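PDB 6KUN: 2-oxoglutarate-dependent dioxygenase DAO from Oryza sativa subsp. indica, which probably catalyses the iron- and 2-oxoglutarate-dependent oxidation of the auxin indole-3-acetic acid to inactive 2-oxoindole-3-acetic acid. Local coordinates for residues B[45-49]-B[116-120]; B[186-190]-B[238-242]. All coordinates share one frame; numbering follows the deposited sequence.

Contact 1 joins two helices, 43-57 and 111-138, that pack beside the large sheet of the jelly-roll core; contact 2 brings together two loops beside the 2-oxoglutarate site, one of them leading into Arg242. Their centres lie 20 Å apart, and although the nearest atoms come to about 6 Å the two contacts do not touch. Strand 151-158 links the two: its Phe153 and Met155 touch Met49 of contact 1, while Tyr158 hydrogen-bonds the 2-oxoglutarate that Arg242 of contact 2 also reaches. Only contact 2 reaches the active site directly, its Arg242 side chain being about 8 Å from that of His232, a predicted iron ligand. In contact 1, the side chain of Tyr120 is about 13 Å from the bound AKG (2-oxoglutarate).

Contact 1: B[45-49]-B[116-120]; sequences LQAEM and TVKAY
Met49 lies over one face of the Tyr120 ring, and these two side chains bury the most surface in the contact. Met49 CG sits 3.5 Å from the centroid of the Tyr120 ring and only 13° off the ring normal, a CH-pi contact almost over the centre. CB covers the CD1 and CE1 side of the same face. With CG anti to the backbone N (chi1 180°) and the chain bent at chi2, the sulfur is carried back toward the root of the ring, so that Met49 SD stands 4.4 Å from the Tyr120 centroid in an oblique Met-aromatic contact. Beyond it, Met49 CE reaches Val117 CG2 at 4.2 Å.

Leu45 approaches the ring differently, from its edge: CG is 3.9 Å from Tyr120 CD1, while its CD1 methyl leans on Ala119 CB. At the far end of the ring, Gln46 CG comes alongside the phenol oxygen, Tyr120 OH, at 3.8 Å; the Gln46 amide itself turns to the carbonyl of Val41. Thr116 directs CG2 against the Met49 backbone, 3.6 Å from Met49 CA, and gives its hydroxyl to His112 O within its own helix. An alanine in place of Tyr120 would leave the Met49 side chain without the ring beneath it and would probably open a gap beside Leu45.

The segment axes approach to 9.7 Å, running at 131° to each other. Around them, helix 43-57 reaches Phe153 and Met155 of strand 151-158 through Met49, and helix 111-138 reaches Cys104 of helix 97-106 through Val117.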
ATOM      1  N   LEU B  45      -0.336  10.480  -5.447  1.00 28.34           N
ATOM      2  CA  LEU B  45      -1.378  10.210  -6.433  1.00 22.57           C
ATOM      3  C   LEU B  45      -1.729   8.730  -6.452  1.00 20.78           C
ATOM      4  O   LEU B  45      -2.900   8.357  -6.508  1.00 20.37           O
ATOM      5  CB  LEU B  45      -0.904  10.672  -7.826  1.00 21.59           C
ATOM      6  CG  LEU B  45      -1.934  10.436  -8.927  1.00 21.27           C
ATOM      7  CD1 LEU B  45      -3.260  11.166  -8.645  1.00 24.57           C
ATOM      8  CD2 LEU B  45      -1.375  10.868 -10.243  1.00 22.68           C
ATOM      9  N   GLN B  46      -0.726   7.855  -6.381  1.00 18.04           N
ATOM     10  CA  GLN B  46      -1.042   6.431  -6.335  1.00 13.17           C
ATOM     11  C   GLN B  46      -1.902   6.100  -5.128  1.00 20.01           C
ATOM     12  O   GLN B  46      -2.793   5.245  -5.211  1.00 26.15           O
ATOM     13  CB  GLN B  46       0.251   5.619  -6.289  1.00 19.64           C
ATOM     14  CG  GLN B  46       1.053   5.704  -7.546  1.00 22.60           C
ATOM     15  CD  GLN B  46       2.310   4.934  -7.397  1.00 35.89           C
ATOM     16  OE1 GLN B  46       2.265   3.739  -7.112  1.00 39.14           O
ATOM     17  NE2 GLN B  46       3.442   5.606  -7.534  1.00 41.57           N
ATOM     18  N   ALA B  47      -1.629   6.728  -3.984  1.00 24.86           N
ATOM     19  CA  ALA B  47      -2.422   6.447  -2.789  1.00 20.32           C
ATOM     20  C   ALA B  47      -3.848   6.972  -2.952  1.00 22.32           C
ATOM     21  O   ALA B  47      -4.828   6.328  -2.563  1.00 20.68           O
ATOM     22  CB  ALA B  47      -1.769   7.095  -1.556  1.00 30.74           C
ATOM     23  N   GLU B  48      -3.977   8.151  -3.503  1.00 18.73           N
ATOM     24  CA  GLU B  48      -5.316   8.715  -3.687  1.00 23.41           C
ATOM     25  C   GLU B  48      -6.131   7.875  -4.673  1.00 22.36           C
ATOM     26  O   GLU B  48      -7.349   7.704  -4.492  1.00 20.27           O
ATOM     27  CB  GLU B  48      -5.190  10.161  -4.172  1.00 28.27           C
ATOM     28  CG  GLU B  48      -4.432  11.037  -3.206  1.00 40.11           C
ATOM     29  CD  GLU B  48      -4.121  12.402  -3.763  1.00 60.55           C
ATOM     30  OE1 GLU B  48      -4.593  12.710  -4.876  1.00 58.92           O
ATOM     31  OE2 GLU B  48      -3.394  13.163  -3.086  1.00 74.61           O
ATOM     32  N   MET B  49      -5.474   7.326  -5.700  1.00 20.79           N
ATOM     33  CA  MET B  49      -6.178   6.516  -6.686  1.00 19.62           C
ATOM     34  C   MET B  49      -6.606   5.176  -6.102  1.00 24.90           C
ATOM     35  O   MET B  49      -7.693   4.672  -6.408  1.00 16.68           O
ATOM     36  CB  MET B  49      -5.289   6.294  -7.904  1.00 19.10           C
ATOM     37  CG  MET B  49      -5.933   5.462  -8.966  1.00 18.69           C
ATOM     38  SD  MET B  49      -7.362   6.370  -9.584  1.00 18.82           S
ATOM     39  CE  MET B  49      -7.819   5.289 -10.940  1.00 24.91           C
ATOM     40  N   THR B 116      -9.477  12.538  -9.264  1.00 16.59           N
ATOM     41  CA  THR B 116      -8.368  11.615  -9.071  1.00 20.79           C
ATOM     42  C   THR B 116      -8.294  10.634 -10.227  1.00 20.41           C
ATOM     43  O   THR B 116      -7.225  10.393 -10.780  1.00 16.28           O
ATOM     44  CB  THR B 116      -8.511  10.831  -7.754  1.00 23.31           C
ATOM     45  OG1 THR B 116      -8.449  11.706  -6.631  1.00 20.07           O
ATOM     46  CG2 THR B 116      -7.393   9.764  -7.612  1.00 18.62           C
ATOM     47  N   VAL B 117      -9.447  10.118 -10.633  1.00 16.21           N
ATOM     48  CA  VAL B 117      -9.501   9.203 -11.755  1.00 14.40           C
ATOM     49  C   VAL B 117      -9.000   9.898 -13.011  1.00 22.44           C
ATOM     50  O   VAL B 117      -8.223   9.331 -13.795  1.00 15.33           O
ATOM     51  CB  VAL B 117     -10.917   8.645 -11.947  1.00 19.43           C
ATOM     52  CG1 VAL B 117     -11.008   7.860 -13.285  1.00 20.24           C
ATOM     53  CG2 VAL B 117     -11.281   7.749 -10.820  1.00 13.78           C
ATOM     54  N   LYS B 118      -9.408  11.141 -13.204  1.00 17.54           N
ATOM     55  CA  LYS B 118      -8.969  11.889 -14.371  1.00 17.96           C
ATOM     56  C   LYS B 118      -7.459  12.023 -14.378  1.00 17.22           C
ATOM     57  O   LYS B 118      -6.814  11.779 -15.413  1.00 19.51           O
ATOM     58  CB  LYS B 118      -9.639  13.259 -14.380  1.00 21.95           C
ATOM     59  CG  LYS B 118      -9.331  14.113 -15.586  1.00 27.52           C
ATOM     60  CD  LYS B 118     -10.196  15.391 -15.585  1.00 35.64           C
ATOM     61  CE  LYS B 118      -9.909  16.221 -16.828  1.00 40.74           C
ATOM     62  NZ  LYS B 118     -11.108  16.949 -17.301  1.00 49.99           N
ATOM     63  N   ALA B 119      -6.874  12.423 -13.244  1.00 19.80           N
ATOM     64  CA  ALA B 119      -5.433  12.633 -13.191  1.00 15.87           C
ATOM     65  C   ALA B 119      -4.687  11.332 -13.436  1.00 24.42           C
ATOM     66  O   ALA B 119      -3.704  11.305 -14.195  1.00 17.97           O
ATOM     67  CB  ALA B 119      -5.038  13.251 -11.836  1.00 24.33           C
ATOM     68  N   TYR B 120      -5.148  10.257 -12.815  1.00 18.42           N
ATOM     69  CA  TYR B 120      -4.584   8.972 -13.001  1.00 20.97           C
ATOM     70  C   TYR B 120      -4.643   8.513 -14.462  1.00 23.61           C
ATOM     71  O   TYR B 120      -3.675   8.110 -14.976  1.00 23.14           O
ATOM     72  CB  TYR B 120      -5.165   7.936 -12.050  1.00 22.04           C
ATOM     73  CG  TYR B 120      -4.191   6.933 -11.612  1.00 16.89           C
ATOM     74  CD1 TYR B 120      -3.342   7.226 -10.613  1.00 24.04           C
ATOM     75  CD2 TYR B 120      -4.092   5.700 -12.199  1.00 19.89           C
ATOM     76  CE1 TYR B 120      -2.445   6.342 -10.176  1.00 30.51           C
ATOM     77  CE2 TYR B 120      -3.172   4.789 -11.757  1.00 25.35           C
ATOM     78  CZ  TYR B 120      -2.363   5.136 -10.729  1.00 35.06           C
ATOM     79  OH  TYR B 120      -1.403   4.373 -10.192  1.00 46.55           O
TER

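Contact 2: B[186-190]-B[238-242]; sequences ECVGG and AAVPR. With AKG (2-oxoglutaric acid), chain G.
Val188 and Arg242 pack side by side where the two loops meet. Along the first segment, Cys187 turns its sulfur to the second subunit, where it forms a disulfide with Cys187 of that chain. The two methyls of Val188 then divide the work. CG1, anti to the backbone N (chi1 -170°), lies 3.6 Å from Arg242 CB and also faces Ala238 CB. CG2 goes the other way: Val188 CG2 makes a tight approach of 3.3 Å to Val240 CG2 and also meets the carbonyl of Pro241.

Gly189 follows with its carbonyl: Gly189 O comes to the edge of the Arg242 guanidinium, 3.1 Å from Arg242 NE, and equally near the CD methylene. The backbone of Gly190 takes a conformation in which a CB would collide with the carbonyl oxygen of Gly189, and it pairs with Gln235.

Arg242 runs extended from CG to NE, its aliphatic part passing Val188 and its guanidinium reaching the 2-oxoglutarate. NH1 and NH2 are both modelled on AKG O3, but at distances too short to trust, so the detail of these two bonds is doubtful. Tyr158 OH also bonds the cosubstrate.

Chemically, Val188 packs against one side of the arginine's aliphatic stem, and the Gly189 carbonyl lies at the edge of the guanidinium. That arrangement is consistent with Arg242 being held in place to bind the distal carboxylate of 2-oxoglutarate, as in other enzymes of this family.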
ATOM      1  N   GLU B 186      -1.639  -4.402  -4.277  1.00 35.39           N
ATOM      2  CA  GLU B 186      -0.473  -4.715  -3.461  1.00 43.49           C
ATOM      3  C   GLU B 186      -0.710  -5.932  -2.573  1.00 37.75           C
ATOM      4  O   GLU B 186       0.213  -6.710  -2.329  1.00 48.42           O
ATOM      5  CB  GLU B 186      -0.111  -3.521  -2.570  1.00 59.68           C
ATOM      6  CG  GLU B 186       0.033  -2.197  -3.290  1.00 80.05           C
ATOM      7  CD  GLU B 186       0.319  -1.054  -2.327  1.00 86.18           C
ATOM      8  OE1 GLU B 186      -0.121   0.079  -2.614  1.00 86.34           O
ATOM      9  OE2 GLU B 186       0.979  -1.297  -1.284  1.00 73.75           O
ATOM     10  N   CYS B 187      -1.935  -6.122  -2.104  1.00 28.47           N
ATOM     11  CA  CYS B 187      -2.215  -7.179  -1.144  1.00 37.73           C
ATOM     12  C   CYS B 187      -2.587  -8.498  -1.788  1.00 45.53           C
ATOM     13  O   CYS B 187      -2.262  -9.554  -1.243  1.00 46.36           O
ATOM     14  CB  CYS B 187      -3.337  -6.723  -0.215  1.00 39.76           C
ATOM     15  SG  CYS B 187      -2.967  -5.074   0.435  1.00 47.37           S
ATOM     16  N   VAL B 188      -3.252  -8.463  -2.931  1.00 37.56           N
ATOM     17  CA  VAL B 188      -3.776  -9.648  -3.588  1.00 36.51           C
ATOM     18  C   VAL B 188      -3.026  -9.757  -4.909  1.00 37.81           C
ATOM     19  O   VAL B 188      -3.193  -8.903  -5.796  1.00 38.23           O
ATOM     20  CB  VAL B 188      -5.292  -9.553  -3.819  1.00 37.69           C
ATOM     21  CG1 VAL B 188      -5.836 -10.881  -4.276  1.00 36.21           C
ATOM     22  CG2 VAL B 188      -5.991  -9.057  -2.542  1.00 41.49           C
ATOM     23  N   GLY B 189      -2.183 -10.763  -5.021  1.00 37.98           N
ATOM     24  CA  GLY B 189      -1.491 -11.002  -6.272  1.00 40.52           C
ATOM     25  C   GLY B 189      -2.359 -11.803  -7.215  1.00 40.12           C
ATOM     26  O   GLY B 189      -3.525 -11.476  -7.458  1.00 32.12           O
ATOM     27  N   GLY B 190      -1.800 -12.880  -7.742  1.00 31.28           N
ATOM     28  CA  GLY B 190      -2.529 -13.773  -8.614  1.00 42.56           C
ATOM     29  C   GLY B 190      -2.108 -13.728 -10.068  1.00 40.40           C
ATOM     30  O   GLY B 190      -2.351 -14.705 -10.786  1.00 36.48           O
ATOM     31  N   ALA B 238      -6.379 -15.504  -2.727  1.00 34.76           N
ATOM     32  CA  ALA B 238      -6.836 -15.085  -1.410  1.00 41.85           C
ATOM     33  C   ALA B 238      -8.331 -14.865  -1.451  1.00 39.75           C
ATOM     34  O   ALA B 238      -8.927 -14.695  -2.523  1.00 34.18           O
ATOM     35  CB  ALA B 238      -6.130 -13.806  -0.948  1.00 49.32           C
ATOM     36  N   ALA B 239      -8.940 -14.853  -0.263  1.00 29.20           N
ATOM     37  CA  ALA B 239     -10.385 -14.728  -0.136  1.00 29.48           C
ATOM     38  C   ALA B 239     -10.846 -13.282  -0.007  1.00 43.62           C
ATOM     39  O   ALA B 239     -11.875 -13.022   0.625  1.00 49.50           O
ATOM     40  CB  ALA B 239     -10.876 -15.543   1.071  1.00 34.00           C
ATOM     41  N   VAL B 240     -10.098 -12.333  -0.559  1.00 35.70           N
ATOM     42  CA  VAL B 240     -10.503 -10.926  -0.539  1.00 42.23           C
ATOM     43  C   VAL B 240     -10.534 -10.365  -1.959  1.00 36.36           C
ATOM     44  O   VAL B 240      -9.824 -10.861  -2.842  1.00 35.11           O
ATOM     45  CB  VAL B 240      -9.559 -10.100   0.355  1.00 43.49           C
ATOM     46  CG1 VAL B 240      -9.498 -10.709   1.740  1.00 54.25           C
ATOM     47  CG2 VAL B 240      -8.158 -10.068  -0.246  1.00 36.92           C
ATOM     48  N   PRO B 241     -11.364  -9.364  -2.235  1.00 36.67           N
ATOM     49  CA  PRO B 241     -11.412  -8.800  -3.593  1.00 37.06           C
ATOM     50  C   PRO B 241     -10.049  -8.300  -4.063  1.00 38.54           C
ATOM     51  O   PRO B 241      -9.297  -7.688  -3.300  1.00 35.76           O
ATOM     52  CB  PRO B 241     -12.401  -7.639  -3.464  1.00 30.94           C
ATOM     53  CG  PRO B 241     -13.194  -7.928  -2.227  1.00 39.32           C
ATOM     54  CD  PRO B 241     -12.312  -8.722  -1.312  1.00 35.09           C
ATOM     55  N   ARG B 242      -9.759  -8.528  -5.340  1.00 32.09           N
ATOM     56  CA  ARG B 242      -8.545  -8.017  -5.966  1.00 26.73           C
ATOM     57  C   ARG B 242      -8.876  -6.860  -6.909  1.00 21.69           C
ATOM     58  O   ARG B 242      -9.661  -7.014  -7.844  1.00 24.88           O
ATOM     59  CB  ARG B 242      -7.824  -9.130  -6.727  1.00 33.90           C
ATOM     60  CG  ARG B 242      -6.707  -8.638  -7.634  1.00 35.79           C
ATOM     61  CD  ARG B 242      -5.977  -9.799  -8.290  1.00 46.60           C
ATOM     62  NE  ARG B 242      -4.952  -9.344  -9.224  1.00 59.28           N
ATOM     63  CZ  ARG B 242      -5.207  -8.850 -10.432  1.00 64.34           C
ATOM     64  NH1 ARG B 242      -6.460  -8.748 -10.856  1.00 75.15           N
ATOM     65  NH2 ARG B 242      -4.212  -8.461 -11.215  1.00 52.51           N
TER
HETATM   66  C1  AKG G 401      -5.083  -8.308 -18.202  1.00 73.33           C
HETATM   67  O1  AKG G 401      -4.292  -7.451 -17.751  1.00 65.02           O
HETATM   68  O2  AKG G 401      -5.496  -8.271 -19.381  1.00 54.16           O
HETATM   69  C2  AKG G 401      -5.537  -9.384 -17.326  1.00 76.35           C
HETATM   70  O5  AKG G 401      -5.321 -10.548 -17.621  1.00 72.04           O
HETATM   71  C3  AKG G 401      -6.277  -9.048 -16.053  1.00 69.22           C
HETATM   72  C4  AKG G 401      -5.613  -7.852 -15.381  1.00 74.03           C
HETATM   73  C5  AKG G 401      -6.337  -7.532 -14.095  1.00 73.56           C
HETATM   74  O3  AKG G 401      -5.733  -7.701 -13.013  1.00 74.56           O
HETATM   75  O4  AKG G 401      -7.512  -7.110 -14.160  1.00 81.29           O